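Side-chain contacts in lithostathine-1-alpha (Homo sapiens, PDB 1QDD), which might inhibit spontaneous precipitation of calcium carbonate and may be associated with regeneration of pancreas and brain: residues Lys85-His90 with Trp127-Cys132; Asp37-Cys42 with His90-Ser95. The protein carries 1 engineered substitution. All blocks are in the same frame, centred on the assembly; numbering follows the deposited sequence. Where two conformers were deposited one is given.

Interaction 1 (Lys85-His90 with Trp127-Cys132); sequences KNRAWH and WKDVPC. Engineered in segment 85-90: A88 (natural residue Arg).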
loop_
_atom_site.group_PDB
_atom_site.type_symbol
_atom_site.label_atom_id
_atom_site.label_comp_id
_atom_site.label_asym_id
_atom_site.label_seq_id
_atom_site.Cartn_x
_atom_site.Cartn_y
_atom_site.Cartn_z
ATOM N N LYS A 85 6.547 9.307 -16.269
ATOM C CA LYS A 85 7.239 8.285 -17.038
ATOM C C LYS A 85 8.717 8.566 -17.245
ATOM O O LYS A 85 9.332 8.209 -18.259
ATOM C CB LYS A 85 6.529 8.040 -18.382
ATOM C CG LYS A 85 5.075 7.646 -18.196
ATOM C CD LYS A 85 4.384 7.313 -19.508
ATOM C CE LYS A 85 3.186 6.412 -19.259
ATOM N NZ LYS A 85 1.980 7.202 -18.902
ATOM N N ASN A 86 9.348 9.162 -16.239
ATOM C CA ASN A 86 10.749 9.546 -16.289
ATOM C C ASN A 86 11.575 8.954 -15.166
ATOM O O ASN A 86 12.656 9.379 -14.769
ATOM C CB ASN A 86 10.895 11.067 -16.291
ATOM C CG ASN A 86 10.377 11.746 -15.050
ATOM O OD1 ASN A 86 9.705 11.162 -14.195
ATOM N ND2 ASN A 86 10.667 13.033 -14.898
ATOM N N ARG A 87 10.998 7.913 -14.545
ATOM C CA ARG A 87 11.639 7.182 -13.469
ATOM C C ARG A 87 11.880 8.024 -12.233
ATOM O O ARG A 87 12.865 7.917 -11.510
ATOM C CB ARG A 87 12.887 6.473 -14.010
ATOM C CG ARG A 87 12.592 5.065 -14.424
ATOM C CD ARG A 87 11.689 4.893 -15.658
ATOM N NE ARG A 87 11.542 3.435 -15.481
ATOM C CZ ARG A 87 10.503 2.825 -14.955
ATOM N NH1 ARG A 87 9.379 3.478 -14.702
ATOM N NH2 ARG A 87 10.507 1.501 -14.795
ATOM N N ALA A 88 10.900 8.869 -11.907
ATOM C CA ALA A 88 10.851 9.652 -10.684
ATOM C C ALA A 88 9.616 9.206 -9.880
ATOM O O ALA A 88 8.481 9.481 -10.277
ATOM C CB ALA A 88 10.800 11.143 -10.955
ATOM N N TRP A 89 9.841 8.462 -8.801
ATOM C CA TRP A 89 8.781 7.761 -8.090
ATOM C C TRP A 89 8.128 8.575 -7.004
ATOM O O TRP A 89 8.772 9.343 -6.272
ATOM C CB TRP A 89 9.333 6.444 -7.498
ATOM C CG TRP A 89 9.930 5.549 -8.539
ATOM C CD1 TRP A 89 11.233 5.508 -8.934
ATOM C CD2 TRP A 89 9.230 4.621 -9.374
ATOM N NE1 TRP A 89 11.388 4.612 -9.961
ATOM C CE2 TRP A 89 10.172 4.059 -10.267
ATOM C CE3 TRP A 89 7.904 4.223 -9.486
ATOM C CZ2 TRP A 89 9.821 3.106 -11.218
ATOM C CZ3 TRP A 89 7.548 3.271 -10.431
ATOM C CH2 TRP A 89 8.511 2.731 -11.289
ATOM N N HIS A 90 6.808 8.480 -6.864
ATOM C CA HIS A 90 6.051 9.174 -5.849
ATOM C C HIS A 90 4.998 8.273 -5.206
ATOM O O HIS A 90 4.431 7.387 -5.861
ATOM C CB HIS A 90 5.244 10.355 -6.434
ATOM C CG HIS A 90 6.098 11.469 -6.966
ATOM N ND1 HIS A 90 6.460 12.560 -6.215
ATOM C CD2 HIS A 90 6.663 11.624 -8.187
ATOM C CE1 HIS A 90 7.227 13.357 -6.962
ATOM N NE2 HIS A 90 7.362 12.811 -8.150
ATOM N N TRP A 127 9.638 -5.348 -4.377
ATOM C CA TRP A 127 8.840 -4.596 -5.311
ATOM C C TRP A 127 9.182 -4.854 -6.775
ATOM O O TRP A 127 10.351 -5.035 -7.123
ATOM C CB TRP A 127 9.073 -3.102 -5.056
ATOM C CG TRP A 127 8.818 -2.579 -3.677
ATOM C CD1 TRP A 127 8.254 -3.211 -2.618
ATOM C CD2 TRP A 127 9.132 -1.252 -3.203
ATOM N NE1 TRP A 127 8.185 -2.390 -1.507
ATOM C CE2 TRP A 127 8.723 -1.184 -1.858
ATOM C CE3 TRP A 127 9.718 -0.141 -3.807
ATOM C CZ2 TRP A 127 8.888 -0.012 -1.106
ATOM C CZ3 TRP A 127 9.880 1.014 -3.052
ATOM C CH2 TRP A 127 9.464 1.054 -1.722
ATOM N N LYS A 128 8.176 -4.795 -7.637
ATOM C CA LYS A 128 8.357 -4.903 -9.084
ATOM C C LYS A 128 7.532 -3.831 -9.778
ATOM O O LYS A 128 6.397 -3.577 -9.401
ATOM C CB LYS A 128 7.894 -6.289 -9.528
ATOM C CG LYS A 128 7.883 -6.644 -10.996
ATOM C CD LYS A 128 7.642 -8.140 -11.110
ATOM C CE LYS A 128 6.183 -8.539 -11.177
ATOM N NZ LYS A 128 6.111 -9.942 -11.709
ATOM N N ASP A 129 8.091 -3.215 -10.820
ATOM C CA ASP A 129 7.385 -2.281 -11.684
ATOM C C ASP A 129 6.580 -3.022 -12.746
ATOM O O ASP A 129 7.147 -3.908 -13.402
ATOM C CB ASP A 129 8.339 -1.289 -12.362
ATOM C CG ASP A 129 9.462 -1.894 -13.174
ATOM O OD1 ASP A 129 10.164 -2.766 -12.638
ATOM O OD2 ASP A 129 9.659 -1.497 -14.350
ATOM N N VAL A 130 5.325 -2.711 -12.928
ATOM C CA VAL A 130 4.409 -3.383 -13.851
ATOM C C VAL A 130 3.480 -2.371 -14.505
ATOM O O VAL A 130 3.370 -1.231 -14.034
ATOM C CB VAL A 130 3.541 -4.418 -13.094
ATOM C CG1 VAL A 130 4.301 -5.648 -12.633
ATOM C CG2 VAL A 130 2.867 -3.765 -11.890
ATOM N N PRO A 131 2.761 -2.733 -15.563
ATOM C CA PRO A 131 1.819 -1.834 -16.201
ATOM C C PRO A 131 0.705 -1.451 -15.240
ATOM O O PRO A 131 0.096 -2.294 -14.557
ATOM C CB PRO A 131 1.272 -2.652 -17.372
ATOM C CG PRO A 131 2.331 -3.662 -17.656
ATOM C CD PRO A 131 2.905 -4.021 -16.300
ATOM N N CYS A 132 0.321 -0.183 -15.202
ATOM C CA CYS A 132 -0.713 0.333 -14.319
ATOM C C CYS A 132 -2.108 -0.192 -14.626
ATOM O O CYS A 132 -3.004 -0.121 -13.770
ATOM C CB CYS A 132 -0.725 1.869 -14.365
ATOM S SG CYS A 132 0.782 2.653 -13.738
#
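R87 reaches across to D129 with the NH2 edge of its guanidinium, and NH2 forms a salt bridge to D129 OD2 at 3.1 Å. The carboxylate oxygen lies at the guanidinium edge, near its plane, but the two flat groups are turned 51° against each other: a single N-O contact and not a coplanar bidentate pair. The arginine chain turns about its CB-CG bond (chi2 68°); from there it runs on toward D129, which it meets at about a right angle. D129 sits on strand 127-130. Beside the ion pair, W89 brings the far corner of its six-membered ring, CH2, to D129 CB at 4.2 Å, an oblique hydrocarbon touch.

Each polar end has further partners. R87 NH1 makes a salt bridge to D82 and a hydrogen bond to the carbonyl of G113, while NH2 also bonds to the carbonyl of S108; D129 takes backbone N-H bonds from G113 on OD2 and from S108 on OD1. The salt bridge joins R87, in the loop before strand 90-91, to strand 127-130, and the backbone groups of S108 and G113 bridge the same two side chains. Such a network would be expected to offset the charge of the buried carboxylate, with R87 shared between D129 and D82, and to favour its ionised form.

Interaction 2 (Asp37-Cys42 with His90-Ser95); sequences DADLYC and HWSSGS
One hydrogen bond carries most of the contact between S92 and D39: S92 OG donates to D39 OD1 at 2.9 Å. The hydroxyl comes from above the carboxylate, 48° out of its plane. D39 CG stands anti to the backbone N (chi1 -166°), which carries the carboxylate off the helix toward the serine. The same OD1 accepts two more bonds, from the backbone N of L50 and from N49 ND2, so three donors grip one oxygen of this buried residue and should help to fix the rotation of the acid group.

Van der Waals contact is slight and falls to the methylene of the serine: S92 CB lies 3.6 Å from D39 OD1 and 3.9 Å from D39 OD2, against the polar end of the aspartate.

Local backbone bonds shape both partners. On the helix, Y41 N bonds to D37 O and C42 N to A38 O, the i to i+4 pattern. Within 90-95, G94 N bonds to W91 O at 3.0 Å and closes a type I beta turn with S92 and S93 at its corners; at the positive phi of G94 (96°) a side chain would be jammed against S93 O, which calls for glycine. The S92-D39 bond thus links helix 35-44 to a turn in the region between strands 80-81 and 115-119. The same helix is tied to strand 136-143 by the C42-C140 disulfide, a hallmark of the C-type lectin fold.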
loop_
_atom_site.group_PDB
_atom_site.type_symbol
_atom_site.label_atom_id
_atom_site.label_comp_id
_atom_site.label_asym_id
_atom_site.label_seq_id
_atom_site.Cartn_x
_atom_site.Cartn_y
_atom_site.Cartn_z
ATOM N N ASP A 37 -7.982 2.677 -9.921
ATOM C CA ASP A 37 -9.250 2.280 -9.322
ATOM C C ASP A 37 -9.067 1.752 -7.900
ATOM O O ASP A 37 -9.917 2.006 -7.037
ATOM C CB ASP A 37 -10.002 1.287 -10.208
ATOM C CG ASP A 37 -10.555 1.920 -11.477
ATOM O OD1 ASP A 37 -10.586 3.159 -11.579
ATOM O OD2 ASP A 37 -10.966 1.160 -12.384
ATOM N N ALA A 38 -7.952 1.088 -7.610
ATOM C CA ALA A 38 -7.619 0.632 -6.262
ATOM C C ALA A 38 -7.370 1.838 -5.358
ATOM O O ALA A 38 -7.909 1.887 -4.244
ATOM C CB ALA A 38 -6.420 -0.293 -6.298
ATOM N N ASP A 39 -6.595 2.820 -5.817
ATOM C CA ASP A 39 -6.360 4.009 -4.994
ATOM C C ASP A 39 -7.658 4.769 -4.726
ATOM O O ASP A 39 -7.856 5.247 -3.602
ATOM C CB ASP A 39 -5.303 4.905 -5.631
ATOM C CG ASP A 39 -4.775 5.954 -4.680
ATOM O OD1 ASP A 39 -4.132 5.624 -3.665
ATOM O OD2 ASP A 39 -5.001 7.163 -4.931
ATOM N N LEU A 40 -8.556 4.845 -5.695
ATOM C CA LEU A 40 -9.861 5.484 -5.483
ATOM C C LEU A 40 -10.687 4.745 -4.454
ATOM O O LEU A 40 -11.339 5.378 -3.607
ATOM C CB LEU A 40 -10.605 5.614 -6.818
ATOM C CG LEU A 40 -10.070 6.671 -7.786
ATOM C CD1 LEU A 40 -10.759 6.563 -9.142
ATOM C CD2 LEU A 40 -10.218 8.080 -7.233
ATOM N N TYR A 41 -10.673 3.407 -4.420
ATOM C CA TYR A 41 -11.381 2.649 -3.401
ATOM C C TYR A 41 -10.849 3.045 -2.031
ATOM O O TYR A 41 -11.591 3.319 -1.072
ATOM C CB TYR A 41 -11.258 1.127 -3.624
ATOM C CG TYR A 41 -11.974 0.310 -2.570
ATOM C CD1 TYR A 41 -13.246 -0.218 -2.807
ATOM C CD2 TYR A 41 -11.423 0.053 -1.324
ATOM C CE1 TYR A 41 -13.916 -0.952 -1.839
ATOM C CE2 TYR A 41 -12.086 -0.658 -0.353
ATOM C CZ TYR A 41 -13.334 -1.170 -0.615
ATOM O OH TYR A 41 -13.993 -1.891 0.368
ATOM N N CYS A 42 -9.511 3.077 -1.888
ATOM C CA CYS A 42 -8.920 3.443 -0.611
ATOM C C CYS A 42 -9.303 4.850 -0.165
ATOM O O CYS A 42 -9.497 5.086 1.038
ATOM C CB CYS A 42 -7.405 3.313 -0.639
ATOM S SG CYS A 42 -6.678 1.716 -1.027
ATOM N N HIS A 90 6.808 8.480 -6.864
ATOM C CA HIS A 90 6.051 9.174 -5.849
ATOM C C HIS A 90 4.998 8.273 -5.206
ATOM O O HIS A 90 4.431 7.387 -5.861
ATOM C CB HIS A 90 5.244 10.355 -6.434
ATOM C CG HIS A 90 6.098 11.469 -6.966
ATOM N ND1 HIS A 90 6.460 12.560 -6.215
ATOM C CD2 HIS A 90 6.663 11.624 -8.187
ATOM C CE1 HIS A 90 7.227 13.357 -6.962
ATOM N NE2 HIS A 90 7.362 12.811 -8.150
ATOM N N TRP A 91 4.690 8.497 -3.943
ATOM C CA TRP A 91 3.615 7.813 -3.229
ATOM C C TRP A 91 2.323 8.573 -3.508
ATOM O O TRP A 91 2.295 9.821 -3.462
ATOM C CB TRP A 91 3.832 7.775 -1.709
ATOM C CG TRP A 91 4.929 6.863 -1.269
ATOM C CD1 TRP A 91 6.145 7.242 -0.758
ATOM C CD2 TRP A 91 4.978 5.434 -1.337
ATOM N NE1 TRP A 91 6.929 6.140 -0.498
ATOM C CE2 TRP A 91 6.221 5.006 -0.843
ATOM C CE3 TRP A 91 4.057 4.459 -1.742
ATOM C CZ2 TRP A 91 6.602 3.672 -0.810
ATOM C CZ3 TRP A 91 4.429 3.125 -1.710
ATOM C CH2 TRP A 91 5.688 2.747 -1.238
ATOM N N SER A 92 1.206 7.897 -3.745
ATOM C CA SER A 92 -0.083 8.544 -3.994
ATOM C C SER A 92 -0.513 9.383 -2.805
ATOM O O SER A 92 -1.242 10.382 -3.007
ATOM C CB SER A 92 -1.148 7.521 -4.380
ATOM O OG SER A 92 -1.451 6.635 -3.333
ATOM N N SER A 93 -0.133 9.071 -1.582
ATOM C CA SER A 93 -0.475 9.865 -0.413
ATOM C C SER A 93 0.313 11.165 -0.309
ATOM O O SER A 93 -0.035 12.001 0.546
ATOM C CB SER A 93 -0.207 9.081 0.873
ATOM O OG SER A 93 1.180 8.869 1.038
ATOM N N GLY A 94 1.397 11.335 -1.051
ATOM C CA GLY A 94 2.208 12.544 -0.959
ATOM C C GLY A 94 3.398 12.412 -0.033
ATOM O O GLY A 94 4.202 13.354 0.083
ATOM N N SER A 95 3.544 11.328 0.709
ATOM C CA SER A 95 4.675 11.113 1.597
ATOM C C SER A 95 5.990 11.010 0.832
ATOM O O SER A 95 6.020 10.596 -0.317
ATOM C CB SER A 95 4.448 9.840 2.415
ATOM O OG SER A 95 3.299 9.966 3.226
#

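Interactions 1 and 2 have centres about 14 Å apart within the single C-type lectin domain and share H90, where segment 85-90 runs into 90-95. Along the chain the order is 37-42, 85-90, 90-95, 127-132, so the two pairings cross. Strand 90-91, paired with 80-81, lies between them: the loop before it meets strand 127-130 of the larger sheet in interaction 1, and the turn after it meets helix 35-44 in interaction 2. Their segments also meet, W127 CH2 lying 4.0 Å from W91 CZ2. The arrangement is consistent with this long-loop region being held to both the main sheet and the first helix.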